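Local coordinates for protein carboxypeptidase D (Drosophila melanogaster, PDB 3MN8) that removes C-terminal arginine and lysine residues from peptides and proteins as a zinc-dependent metallocarboxypeptidase, processing growth factors, peptide hormones and neuropeptides, at residues G338-V343 against N406-R411; L90-K95 against E373-L378; G381-H386 against V400-D405; D245-Q250 against L377-L382. All blocks are in the same frame, centred on the assembly; numbering follows the deposited sequence.

Contact 1 of 4, residues G338-V343 against N406-R411; sequences GIKGLV and NQEALR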
loop_
_atom_site.group_PDB
_atom_site.type_symbol
_atom_site.label_atom_id
_atom_site.label_comp_id
_atom_site.label_asym_id
_atom_site.label_seq_id
_atom_site.Cartn_x
_atom_site.Cartn_y
_atom_site.Cartn_z
ATOM N N GLY A 338 1.955 10.466 -12.774
ATOM C CA GLY A 338 3.304 10.984 -12.849
ATOM C C GLY A 338 4.084 10.429 -14.020
ATOM O O GLY A 338 3.584 10.382 -15.148
ATOM N N ILE A 339 5.315 10.015 -13.741
ATOM C CA ILE A 339 6.218 9.558 -14.780
ATOM C C ILE A 339 6.947 8.312 -14.357
ATOM O O ILE A 339 6.790 7.808 -13.239
ATOM C CB ILE A 339 7.306 10.590 -15.116
ATOM C CG1 ILE A 339 8.094 10.932 -13.844
ATOM C CG2 ILE A 339 6.695 11.820 -15.795
ATOM C CD1 ILE A 339 9.262 11.894 -14.045
ATOM N N LYS A 340 7.756 7.823 -15.282
ATOM C CA LYS A 340 8.550 6.642 -15.055
ATOM C C LYS A 340 9.554 6.568 -16.181
ATOM O O LYS A 340 9.345 7.182 -17.242
ATOM C CB LYS A 340 7.678 5.383 -15.005
ATOM C CG LYS A 340 6.935 5.015 -16.279
ATOM C CD LYS A 340 6.269 3.656 -16.081
ATOM C CE LYS A 340 5.403 3.250 -17.246
ATOM N NZ LYS A 340 4.580 2.067 -16.864
ATOM N N GLY A 341 10.652 5.852 -15.939
ATOM C CA GLY A 341 11.710 5.772 -16.925
ATOM C C GLY A 341 12.945 5.014 -16.501
ATOM O O GLY A 341 12.979 4.326 -15.474
ATOM N N LEU A 342 13.978 5.149 -17.318
ATOM C CA LEU A 342 15.212 4.426 -17.098
ATOM C C LEU A 342 16.374 5.372 -16.994
ATOM O O LEU A 342 16.510 6.305 -17.792
ATOM C CB LEU A 342 15.475 3.464 -18.249
ATOM C CG LEU A 342 14.365 2.450 -18.536
ATOM C CD1 LEU A 342 14.696 1.720 -19.822
ATOM C CD2 LEU A 342 14.154 1.470 -17.370
ATOM N N VAL A 343 17.215 5.129 -16.001
ATOM C CA VAL A 343 18.494 5.798 -15.941
ATOM C C VAL A 343 19.468 4.752 -16.430
ATOM O O VAL A 343 19.584 3.658 -15.864
ATOM C CB VAL A 343 18.849 6.271 -14.525
ATOM C CG1 VAL A 343 20.252 6.861 -14.498
ATOM C CG2 VAL A 343 17.813 7.272 -14.036
ATOM N N ASN A 406 -3.807 9.981 -19.359
ATOM C CA ASN A 406 -3.587 8.684 -19.988
ATOM C C ASN A 406 -3.330 7.561 -19.003
ATOM O O ASN A 406 -3.012 7.791 -17.831
ATOM C CB ASN A 406 -2.467 8.703 -21.026
ATOM C CG ASN A 406 -2.234 7.329 -21.640
ATOM O OD1 ASN A 406 -3.107 6.783 -22.318
ATOM N ND2 ASN A 406 -1.067 6.748 -21.373
ATOM N N GLN A 407 -3.454 6.343 -19.519
ATOM C CA GLN A 407 -3.484 5.151 -18.699
ATOM C C GLN A 407 -2.181 4.877 -17.965
ATOM O O GLN A 407 -2.194 4.313 -16.874
ATOM C CB GLN A 407 -3.889 3.943 -19.543
ATOM C CG GLN A 407 -5.391 3.747 -19.643
ATOM C CD GLN A 407 -5.768 2.548 -20.499
ATOM O OE1 GLN A 407 -5.037 2.170 -21.417
ATOM N NE2 GLN A 407 -6.918 1.945 -20.204
ATOM N N GLU A 408 -1.058 5.272 -18.552
ATOM C CA GLU A 408 0.231 4.983 -17.935
ATOM C C GLU A 408 1.157 6.196 -17.840
ATOM O O GLU A 408 1.137 7.087 -18.699
ATOM C CB GLU A 408 0.906 3.783 -18.613
ATOM C CG GLU A 408 0.117 2.496 -18.397
ATOM C CD GLU A 408 0.817 1.247 -18.894
ATOM O OE1 GLU A 408 0.121 0.397 -19.487
ATOM O OE2 GLU A 408 2.045 1.105 -18.689
ATOM N N ALA A 409 1.942 6.223 -16.762
ATOM C CA ALA A 409 2.845 7.321 -16.458
ATOM C C ALA A 409 3.701 7.674 -17.662
ATOM O O ALA A 409 4.137 6.798 -18.419
ATOM C CB ALA A 409 3.724 6.971 -15.274
ATOM N N LEU A 410 3.926 8.970 -17.829
ATOM C CA LEU A 410 4.722 9.486 -18.922
ATOM C C LEU A 410 6.153 8.964 -18.853
ATOM O O LEU A 410 6.814 9.078 -17.813
ATOM C CB LEU A 410 4.711 11.008 -18.880
ATOM C CG LEU A 410 3.432 11.582 -19.469
ATOM C CD1 LEU A 410 3.138 12.960 -18.896
ATOM C CD2 LEU A 410 3.560 11.609 -20.989
ATOM N N ARG A 411 6.621 8.384 -19.959
ATOM C CA ARG A 411 7.984 7.870 -20.030
ATOM C C ARG A 411 8.986 9.005 -20.103
ATOM O O ARG A 411 8.727 10.032 -20.723
ATOM C CB ARG A 411 8.180 6.958 -21.231
ATOM C CG ARG A 411 9.627 6.543 -21.386
ATOM C CD ARG A 411 10.018 5.485 -20.370
ATOM N NE ARG A 411 9.885 4.157 -20.948
ATOM C CZ ARG A 411 10.883 3.476 -21.513
ATOM N NH1 ARG A 411 12.103 3.990 -21.551
ATOM N NH2 ARG A 411 10.672 2.268 -22.025
#

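Contact 2 of 4, residues L90-K95 against E373-L378; sequences LTPPVK and EYWRLL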
loop_
_atom_site.group_PDB
_atom_site.type_symbol
_atom_site.label_atom_id
_atom_site.label_comp_id
_atom_site.label_asym_id
_atom_site.label_seq_id
_atom_site.Cartn_x
_atom_site.Cartn_y
_atom_site.Cartn_z
ATOM N N LEU A 90 9.154 -1.579 -16.084
ATOM C CA LEU A 90 8.340 -0.389 -15.878
ATOM C C LEU A 90 6.900 -0.676 -15.469
ATOM O O LEU A 90 6.079 0.237 -15.425
ATOM C CB LEU A 90 8.392 0.535 -17.097
ATOM C CG LEU A 90 9.749 1.226 -17.263
ATOM C CD1 LEU A 90 9.819 2.100 -18.510
ATOM C CD2 LEU A 90 10.046 2.037 -16.014
ATOM N N THR A 91 6.596 -1.934 -15.169
ATOM C CA THR A 91 5.354 -2.236 -14.473
ATOM C C THR A 91 5.544 -1.977 -12.989
ATOM O O THR A 91 6.490 -2.504 -12.392
ATOM C CB THR A 91 4.891 -3.693 -14.646
ATOM O OG1 THR A 91 4.543 -3.931 -16.018
ATOM C CG2 THR A 91 3.672 -3.945 -13.777
ATOM N N PRO A 92 4.647 -1.156 -12.400
ATOM C CA PRO A 92 4.661 -0.767 -10.984
ATOM C C PRO A 92 4.284 -1.911 -10.055
ATOM O O PRO A 92 3.189 -2.471 -10.181
ATOM C CB PRO A 92 3.582 0.319 -10.899
ATOM C CG PRO A 92 3.262 0.693 -12.319
ATOM C CD PRO A 92 3.555 -0.502 -13.143
ATOM N N PRO A 93 5.180 -2.257 -9.123
ATOM C CA PRO A 93 4.782 -3.166 -8.047
ATOM C C PRO A 93 4.024 -2.362 -7.001
ATOM O O PRO A 93 4.364 -1.215 -6.696
ATOM C CB PRO A 93 6.117 -3.684 -7.480
ATOM C CG PRO A 93 7.181 -2.810 -8.059
ATOM C CD PRO A 93 6.547 -1.757 -8.947
ATOM N N VAL A 94 2.975 -2.960 -6.462
ATOM C CA VAL A 94 2.142 -2.285 -5.496
ATOM C C VAL A 94 1.728 -3.324 -4.471
ATOM O O VAL A 94 1.770 -4.523 -4.765
ATOM C CB VAL A 94 0.892 -1.701 -6.175
ATOM C CG1 VAL A 94 0.053 -0.931 -5.174
ATOM C CG2 VAL A 94 1.289 -0.813 -7.352
ATOM N N LYS A 95 1.343 -2.879 -3.272
ATOM C CA LYS A 95 0.867 -3.792 -2.226
ATOM C C LYS A 95 -0.312 -3.251 -1.413
ATOM O O LYS A 95 -0.457 -2.042 -1.207
ATOM C CB LYS A 95 2.006 -4.196 -1.287
ATOM C CG LYS A 95 2.602 -3.061 -0.476
ATOM C CD LYS A 95 4.121 -3.049 -0.628
ATOM C CE LYS A 95 4.799 -2.512 0.627
ATOM N NZ LYS A 95 4.283 -1.192 1.083
ATOM N N GLU A 373 15.047 1.315 -13.218
ATOM C CA GLU A 373 13.704 1.843 -13.345
ATOM C C GLU A 373 13.351 2.760 -12.188
ATOM O O GLU A 373 13.838 2.585 -11.068
ATOM C CB GLU A 373 12.675 0.712 -13.389
ATOM C CG GLU A 373 13.206 -0.634 -13.797
ATOM C CD GLU A 373 12.171 -1.728 -13.586
ATOM O OE1 GLU A 373 11.142 -1.698 -14.297
ATOM O OE2 GLU A 373 12.383 -2.605 -12.706
ATOM N N TYR A 374 12.483 3.728 -12.465
ATOM C CA TYR A 374 11.915 4.570 -11.424
ATOM C C TYR A 374 10.503 4.963 -11.845
ATOM O O TYR A 374 10.194 5.068 -13.036
ATOM C CB TYR A 374 12.751 5.827 -11.209
ATOM C CG TYR A 374 12.513 6.864 -12.279
ATOM C CD1 TYR A 374 13.299 6.900 -13.435
ATOM C CD2 TYR A 374 11.481 7.794 -12.151
ATOM C CE1 TYR A 374 13.056 7.843 -14.435
ATOM C CE2 TYR A 374 11.236 8.734 -13.139
ATOM C CZ TYR A 374 12.026 8.753 -14.275
ATOM O OH TYR A 374 11.779 9.690 -15.243
ATOM N N TRP A 375 9.645 5.158 -10.852
ATOM C CA TRP A 375 8.319 5.682 -11.074
ATOM C C TRP A 375 8.187 6.839 -10.112
ATOM O O TRP A 375 8.388 6.662 -8.907
ATOM C CB TRP A 375 7.252 4.647 -10.723
ATOM C CG TRP A 375 7.411 3.341 -11.406
ATOM C CD1 TRP A 375 6.673 2.862 -12.461
ATOM C CD2 TRP A 375 8.352 2.315 -11.074
ATOM N NE1 TRP A 375 7.117 1.607 -12.814
ATOM C CE2 TRP A 375 8.148 1.252 -11.981
ATOM C CE3 TRP A 375 9.359 2.195 -10.104
ATOM C CZ2 TRP A 375 8.912 0.096 -11.947
ATOM C CZ3 TRP A 375 10.120 1.051 -10.079
ATOM C CH2 TRP A 375 9.893 0.016 -10.990
ATOM N N ARG A 376 7.855 8.020 -10.620
ATOM C CA ARG A 376 7.679 9.165 -9.743
ATOM C C ARG A 376 6.249 9.655 -9.833
ATOM O O ARG A 376 5.826 10.272 -10.823
ATOM C CB ARG A 376 8.672 10.277 -10.075
ATOM C CG ARG A 376 8.510 11.544 -9.241
ATOM C CD ARG A 376 8.803 11.309 -7.773
ATOM N NE ARG A 376 8.603 12.522 -6.978
ATOM C CZ ARG A 376 8.680 12.585 -5.650
ATOM N NH1 ARG A 376 8.948 11.503 -4.935
ATOM N NH2 ARG A 376 8.490 13.736 -5.030
ATOM N N LEU A 377 5.495 9.350 -8.789
ATOM C CA LEU A 377 4.100 9.733 -8.752
ATOM C C LEU A 377 4.025 11.240 -8.711
ATOM O O LEU A 377 4.716 11.878 -7.923
ATOM C CB LEU A 377 3.428 9.142 -7.518
ATOM C CG LEU A 377 3.496 7.626 -7.391
ATOM C CD1 LEU A 377 2.584 7.174 -6.267
ATOM C CD2 LEU A 377 3.128 6.951 -8.705
ATOM N N LEU A 378 3.174 11.816 -9.541
ATOM C CA LEU A 378 3.060 13.264 -9.571
ATOM C C LEU A 378 1.621 13.748 -9.722
ATOM O O LEU A 378 0.798 13.142 -10.389
ATOM C CB LEU A 378 3.959 13.858 -10.670
ATOM C CG LEU A 378 5.489 13.828 -10.483
ATOM C CD1 LEU A 378 6.211 14.222 -11.752
ATOM C CD2 LEU A 378 5.934 14.734 -9.347
#

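Contact 3 of 4, residues G381-H386 against V400-D405; sequences GLYSVH and VRVTND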
loop_
_atom_site.group_PDB
_atom_site.type_symbol
_atom_site.label_atom_id
_atom_site.label_comp_id
_atom_site.label_asym_id
_atom_site.label_seq_id
_atom_site.Cartn_x
_atom_site.Cartn_y
_atom_site.Cartn_z
ATOM N N GLY A 381 0.657 19.004 -13.497
ATOM C CA GLY A 381 1.512 20.175 -13.471
ATOM C C GLY A 381 2.739 19.977 -14.338
ATOM O O GLY A 381 2.827 18.992 -15.071
ATOM N N LEU A 382 3.687 20.909 -14.279
ATOM C CA LEU A 382 4.893 20.751 -15.073
ATOM C C LEU A 382 6.122 20.804 -14.194
ATOM O O LEU A 382 6.199 21.615 -13.274
ATOM C CB LEU A 382 4.958 21.771 -16.215
ATOM C CG LEU A 382 5.262 23.243 -15.951
ATOM C CD1 LEU A 382 6.712 23.464 -15.518
ATOM C CD2 LEU A 382 4.972 24.036 -17.213
ATOM N N TYR A 383 7.081 19.929 -14.488
ATOM C CA TYR A 383 8.244 19.753 -13.630
ATOM C C TYR A 383 9.588 19.688 -14.365
ATOM O O TYR A 383 9.665 19.363 -15.541
ATOM C CB TYR A 383 8.075 18.491 -12.808
ATOM C CG TYR A 383 6.740 18.357 -12.123
ATOM C CD1 TYR A 383 5.596 18.008 -12.839
ATOM C CD2 TYR A 383 6.625 18.543 -10.746
ATOM C CE1 TYR A 383 4.362 17.868 -12.204
ATOM C CE2 TYR A 383 5.403 18.405 -10.099
ATOM C CZ TYR A 383 4.273 18.067 -10.830
ATOM O OH TYR A 383 3.063 17.928 -10.176
ATOM N N SER A 384 10.653 20.007 -13.643
ATOM C CA SER A 384 12.006 19.796 -14.131
ATOM C C SER A 384 12.596 18.603 -13.398
ATOM O O SER A 384 12.902 18.662 -12.202
ATOM C CB SER A 384 12.865 21.041 -13.913
ATOM O OG SER A 384 12.723 21.934 -15.002
ATOM N N VAL A 385 12.729 17.502 -14.117
ATOM C CA VAL A 385 13.244 16.280 -13.521
ATOM C C VAL A 385 14.697 16.101 -13.919
ATOM O O VAL A 385 15.069 16.406 -15.055
ATOM C CB VAL A 385 12.440 15.062 -14.003
ATOM C CG1 VAL A 385 12.722 13.869 -13.130
ATOM C CG2 VAL A 385 10.958 15.386 -14.010
ATOM N N HIS A 386 15.520 15.628 -12.987
ATOM C CA HIS A 386 16.900 15.260 -13.305
ATOM C C HIS A 386 17.383 14.072 -12.498
ATOM O O HIS A 386 16.796 13.731 -11.466
ATOM C CB HIS A 386 17.864 16.452 -13.159
ATOM C CG HIS A 386 18.267 16.770 -11.745
ATOM N ND1 HIS A 386 17.765 16.116 -10.646
ATOM C CD2 HIS A 386 19.129 17.704 -11.267
ATOM C CE1 HIS A 386 18.306 16.622 -9.548
ATOM N NE2 HIS A 386 19.135 17.584 -9.899
ATOM N N VAL A 400 8.870 18.434 -18.110
ATOM C CA VAL A 400 7.787 17.576 -18.546
ATOM C C VAL A 400 6.457 18.092 -18.029
ATOM O O VAL A 400 6.342 18.515 -16.875
ATOM C CB VAL A 400 7.992 16.122 -18.069
ATOM C CG1 VAL A 400 7.889 16.038 -16.562
ATOM C CG2 VAL A 400 6.970 15.203 -18.722
ATOM N N ARG A 401 5.452 18.060 -18.892
ATOM C CA ARG A 401 4.104 18.454 -18.507
ATOM C C ARG A 401 3.322 17.211 -18.074
ATOM O O ARG A 401 2.937 16.376 -18.891
ATOM C CB ARG A 401 3.411 19.198 -19.659
ATOM C CG ARG A 401 1.945 19.483 -19.428
ATOM C CD ARG A 401 1.232 19.717 -20.749
ATOM N NE ARG A 401 1.771 20.877 -21.416
ATOM C CZ ARG A 401 2.209 20.963 -22.668
ATOM N NH1 ARG A 401 2.185 19.940 -23.515
ATOM N NH2 ARG A 401 2.677 22.133 -23.066
ATOM N N VAL A 402 3.110 17.079 -16.776
ATOM C CA VAL A 402 2.365 15.932 -16.269
ATOM C C VAL A 402 0.862 16.166 -16.264
ATOM O O VAL A 402 0.327 16.877 -15.402
ATOM C CB VAL A 402 2.784 15.525 -14.858
ATOM C CG1 VAL A 402 1.858 14.432 -14.346
ATOM C CG2 VAL A 402 4.219 15.072 -14.861
ATOM N N THR A 403 0.204 15.578 -17.260
ATOM C CA THR A 403 -1.240 15.417 -17.268
ATOM C C THR A 403 -1.488 13.981 -16.870
ATOM O O THR A 403 -0.846 13.067 -17.393
ATOM C CB THR A 403 -1.861 15.675 -18.664
ATOM O OG1 THR A 403 -3.232 15.266 -18.654
ATOM C CG2 THR A 403 -1.127 14.900 -19.750
ATOM N N ASN A 404 -2.382 13.773 -15.913
ATOM C CA ASN A 404 -2.672 12.412 -15.488
ATOM C C ASN A 404 -3.968 11.954 -16.124
ATOM O O ASN A 404 -4.915 11.549 -15.439
ATOM C CB ASN A 404 -2.709 12.294 -13.960
ATOM C CG ASN A 404 -1.331 12.441 -13.338
ATOM O OD1 ASN A 404 -0.346 11.902 -13.850
ATOM N ND2 ASN A 404 -1.252 13.186 -12.240
ATOM N N ASP A 405 -3.985 12.033 -17.452
ATOM C CA ASP A 405 -5.150 11.688 -18.258
ATOM C C ASP A 405 -5.005 10.291 -18.860
ATOM O O ASP A 405 -5.967 9.504 -18.866
ATOM C CB ASP A 405 -5.353 12.732 -19.369
ATOM C CG ASP A 405 -6.725 12.635 -20.033
ATOM O OD1 ASP A 405 -7.342 11.545 -20.022
ATOM O OD2 ASP A 405 -7.190 13.659 -20.576
#

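Contact 4 of 4, residues D245-Q250 against L377-L382; sequences DRVFKQ and LLTPGL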
loop_
_atom_site.group_PDB
_atom_site.type_symbol
_atom_site.label_atom_id
_atom_site.label_comp_id
_atom_site.label_asym_id
_atom_site.label_seq_id
_atom_site.Cartn_x
_atom_site.Cartn_y
_atom_site.Cartn_z
ATOM N N ASP A 245 3.266 15.999 -0.077
ATOM C CA ASP A 245 1.926 16.169 0.463
ATOM C C ASP A 245 0.824 16.244 -0.586
ATOM O O ASP A 245 -0.235 15.645 -0.416
ATOM C CB ASP A 245 1.832 17.394 1.364
ATOM C CG ASP A 245 0.623 17.336 2.249
ATOM O OD1 ASP A 245 0.493 16.338 2.991
ATOM O OD2 ASP A 245 -0.202 18.263 2.186
ATOM N N ARG A 246 1.058 17.008 -1.648
ATOM C CA ARG A 246 0.075 17.105 -2.714
ATOM C C ARG A 246 -0.336 15.705 -3.177
ATOM O O ARG A 246 -1.513 15.352 -3.155
ATOM C CB ARG A 246 0.629 17.901 -3.892
ATOM C CG ARG A 246 1.140 19.266 -3.530
ATOM C CD ARG A 246 1.948 19.857 -4.676
ATOM N NE ARG A 246 1.165 20.770 -5.508
ATOM C CZ ARG A 246 1.589 21.272 -6.664
ATOM N NH1 ARG A 246 2.788 20.947 -7.136
ATOM N NH2 ARG A 246 0.814 22.094 -7.354
ATOM N N VAL A 247 0.640 14.906 -3.591
ATOM C CA VAL A 247 0.349 13.564 -4.073
ATOM C C VAL A 247 -0.373 12.758 -3.003
ATOM O O VAL A 247 -1.344 12.039 -3.280
ATOM C CB VAL A 247 1.625 12.817 -4.500
ATOM C CG1 VAL A 247 1.332 11.343 -4.668
ATOM C CG2 VAL A 247 2.169 13.402 -5.791
ATOM N N PHE A 248 0.100 12.888 -1.773
ATOM C CA PHE A 248 -0.494 12.127 -0.690
ATOM C C PHE A 248 -1.955 12.483 -0.534
ATOM O O PHE A 248 -2.803 11.597 -0.447
ATOM C CB PHE A 248 0.294 12.284 0.615
ATOM C CG PHE A 248 1.295 11.191 0.820
ATOM C CD1 PHE A 248 0.876 9.876 0.904
ATOM C CD2 PHE A 248 2.640 11.465 0.889
ATOM C CE1 PHE A 248 1.780 8.857 1.076
ATOM C CE2 PHE A 248 3.553 10.448 1.057
ATOM C CZ PHE A 248 3.119 9.137 1.154
ATOM N N LYS A 249 -2.243 13.782 -0.539
ATOM C CA LYS A 249 -3.617 14.272 -0.455
ATOM C C LYS A 249 -4.469 13.770 -1.624
ATOM O O LYS A 249 -5.659 13.492 -1.455
ATOM C CB LYS A 249 -3.640 15.800 -0.375
ATOM C CG LYS A 249 -3.825 16.320 1.041
ATOM C CD LYS A 249 -3.500 17.802 1.201
ATOM C CE LYS A 249 -3.570 18.179 2.680
ATOM N NZ LYS A 249 -2.768 19.393 2.995
ATOM N N GLN A 250 -3.853 13.641 -2.802
ATOM C CA GLN A 250 -4.547 13.113 -3.979
ATOM C C GLN A 250 -4.882 11.627 -3.798
ATOM O O GLN A 250 -5.979 11.178 -4.118
ATOM C CB GLN A 250 -3.727 13.340 -5.262
ATOM C CG GLN A 250 -4.448 12.855 -6.521
ATOM C CD GLN A 250 -3.862 13.405 -7.816
ATOM O OE1 GLN A 250 -3.479 14.573 -7.901
ATOM N NE2 GLN A 250 -3.819 12.565 -8.839
ATOM N N LEU A 377 5.495 9.350 -8.789
ATOM C CA LEU A 377 4.100 9.733 -8.752
ATOM C C LEU A 377 4.025 11.240 -8.711
ATOM O O LEU A 377 4.716 11.878 -7.923
ATOM C CB LEU A 377 3.428 9.142 -7.518
ATOM C CG LEU A 377 3.496 7.626 -7.391
ATOM C CD1 LEU A 377 2.584 7.174 -6.267
ATOM C CD2 LEU A 377 3.128 6.951 -8.705
ATOM N N LEU A 378 3.174 11.816 -9.541
ATOM C CA LEU A 378 3.060 13.264 -9.571
ATOM C C LEU A 378 1.621 13.748 -9.722
ATOM O O LEU A 378 0.798 13.142 -10.389
ATOM C CB LEU A 378 3.959 13.858 -10.670
ATOM C CG LEU A 378 5.489 13.828 -10.483
ATOM C CD1 LEU A 378 6.211 14.222 -11.752
ATOM C CD2 LEU A 378 5.934 14.734 -9.347
ATOM N N THR A 379 1.335 14.846 -9.055
ATOM C CA THR A 379 0.136 15.609 -9.282
ATOM C C THR A 379 0.269 16.225 -10.661
ATOM O O THR A 379 1.388 16.432 -11.132
ATOM C CB THR A 379 0.069 16.716 -8.231
ATOM O OG1 THR A 379 -0.251 16.122 -6.968
ATOM C CG2 THR A 379 -0.975 17.779 -8.584
ATOM N N PRO A 380 -0.864 16.499 -11.328
ATOM C CA PRO A 380 -0.800 17.274 -12.576
ATOM C C PRO A 380 -0.020 18.598 -12.425
ATOM O O PRO A 380 -0.032 19.228 -11.353
ATOM C CB PRO A 380 -2.273 17.534 -12.894
ATOM C CG PRO A 380 -2.979 16.332 -12.313
ATOM C CD PRO A 380 -2.221 15.992 -11.052
ATOM N N GLY A 381 0.657 19.004 -13.497
ATOM C CA GLY A 381 1.512 20.175 -13.471
ATOM C C GLY A 381 2.739 19.977 -14.338
ATOM O O GLY A 381 2.827 18.992 -15.071
ATOM N N LEU A 382 3.687 20.909 -14.279
ATOM C CA LEU A 382 4.893 20.751 -15.073
ATOM C C LEU A 382 6.122 20.804 -14.194
ATOM O O LEU A 382 6.199 21.615 -13.274
ATOM C CB LEU A 382 4.958 21.771 -16.215
ATOM C CG LEU A 382 5.262 23.243 -15.951
ATOM C CD1 LEU A 382 6.712 23.464 -15.518
ATOM C CD2 LEU A 382 4.972 24.036 -17.213
#

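Contact 1 of 4, residues G338-V343 against N406-R411
K340 and E408 meet through their charged ends, NZ lying 3.3 Å from OE2 in a salt bridge that uses the anti lone pair of the carboxylate. With chi1 at 64°, the lysine's CG sits between its own N and C, and the rest of the chain runs out extended, passing A409 with CG 3.9 Å from CB. The ammonium has a second partner in the carbonyl O of L90, so two acceptors hold it. R411 starts out with CG anti to its N (174°) but bends at chi2 and chi3. The bend at chi2 lays CD 3.8 Å from the CA of G341, and the one at chi3 brings the guanidinium obliquely to L342 CD1; its NH1 pairs with D413. Beneath these side chains the backbones run parallel: L410 N donates to G338 O at 3.0 Å, and K340 N returns a bond to L410 O, also 3.0 Å. I339 CG2 and L410 CB touch on the face of the sheet away from the lysine. Strand 339-344 is central in a three-stranded mixed sheet of the transthyretin-like domain, between 410-415 and the antiparallel 373-376, while helix 126-134 of the catalytic domain touches E408.

Contact 2 of 4, residues L90-K95 against E373-L378
W375 and L90 bury the largest areas here, and a hydrogen bond joins them: the indole NE1 reaches L90 O at 3.1 Å with an N-H...O angle of 167°. The oxygen, which has a second donor in K340, lies close to the ring plane, whereas the indole N-H stands above the plane of the carbonyl and misses its lone pairs. Leading out of L90, the chain passes along one face of the indole. P92 CA makes an off-centre CH-pi contact 4.3 Å from the centroid of the five-membered ring, and P93 CD sits over the rim of that face, 4.2 Å from CZ2. The contact thus spans the two domains, joining the approach to strand 93-97 of the catalytic M14 sheet to an outermost strand, 373-376, of the C-terminal transthyretin-like sheet. E373 comes next in buried area. Its chain, extended beyond CG, brings the carboxylate to the backbone N of L90, which OE1 accepts at 2.7 Å, nearly in line with the C-O bond, while OE2 is held by R87 and S369. L90's side chain begins by pointing away, but chi1 of -71° sets CG beside the backbone N and lets CD2 turn back to E373 CB, 3.9 Å distant.

Contact 3 of 4, residues G381-H386 against V400-D405
Y383 and V400 form a hydrogen-bonded antiparallel pair, with Y383 N to V400 O at 2.9 Å and V400 N to Y383 O at 2.8 Å. G381 and V402 make the second such pair, G381 N meeting V402 O at 2.9 Å and V402 N donating back to G381 O. Between them L382 and R401 form the non-hydrogen-bonded pair, where L382 CA-H points at V400 O. The short strand axes run at 147° to each other, as in a twisted beta hairpin. On the face carrying Y383, V400 and V402, the tyrosine ring turns toward the partner strand: its CD1 lies 3.8 Å from V402 CG2, an oblique approach, while V400 O comes to the ring edge. V385 CG2 adds a touch on V400 CG1 at 4.0 Å; chi1 of V400 (67°) puts that methyl between the residue's own N and C, directed at V385. Further out, Y383 OH is hydrogen-bonded to T379 O, the Y383 side chain also touches V358 of strand 355-358, and L412 and F414 of strand 410-415 reach V385. The chemistry is two-sided: four main-chain hydrogen bonds set the register, G381's backbone angles themselves call for glycine, and apolar contacts lie on the tyrosine's face, while L382 and R401 are exposed on the other.

Contact 4 of 4, residues D245-Q250 against L377-L382
L377 opens the contact by meeting V247 of the helix, its CB 4.2 Å from V247 CG1, with the two side chains crossing at about a right angle. Its carbonyl O lies 3.7 Å from the other valine methyl, CG2. V247 thus reaches the connection with both methyls: chi1 of 166° sets CG1 anti to the backbone N, for the leucine, and CG2 beside that N, for the main chain that follows. At L378 this methyl approaches CA at 3.9 Å, and the leucine side chain itself points away from the helix. T379 buries the largest area of the contact. Its backbone N is 3.7 Å from V247 CG2, and its chi1 of -72° swings OG1 toward the helix, where R246 CB is 3.7 Å away. The amide oxygen OE1 of Q250 stands equally far from OG1, not a hydrogen bond but only a loose approach of two oxygens. P380 CD lies 3.7 Å from the same Q250 OE1, on a glutamine chain extended beyond CG. The other end of that amide, NE2, is hydrogen-bonded to Q334 OE1. No hydrogen bond joins the two segments. Helix 245-257 of the catalytic domain thus packs on the connection between strands 373-376 and 381-388 of the transthyretin-like domain. F300 of strand 300-305 touches both V247 and L377, and N404 after strand 398-402 holds L378 O.

In the fold
Contacts 1 and 3 lie within the transthyretin-like domain, whereas contacts 2 and 4 join it to the catalytic domain. Contact 2 is fully buried; the other three are partly buried, and contact 3 lies farthest from the chain's centre, about 24 Å. Main-chain pairing dominates contacts 1 and 3, parallel in one and antiparallel in the other. At the domain interface, contact 2 relies on side-chain-to-backbone hydrogen bonds, and contact 4 on packing alone. Strands 339-344 and 373-376 are sheet neighbours, linking contacts 1 and 2, while contacts 2 and 4 share L377 and L378. N404 hydrogen-bonds to G338 and L378, so contact 3 touches all three others.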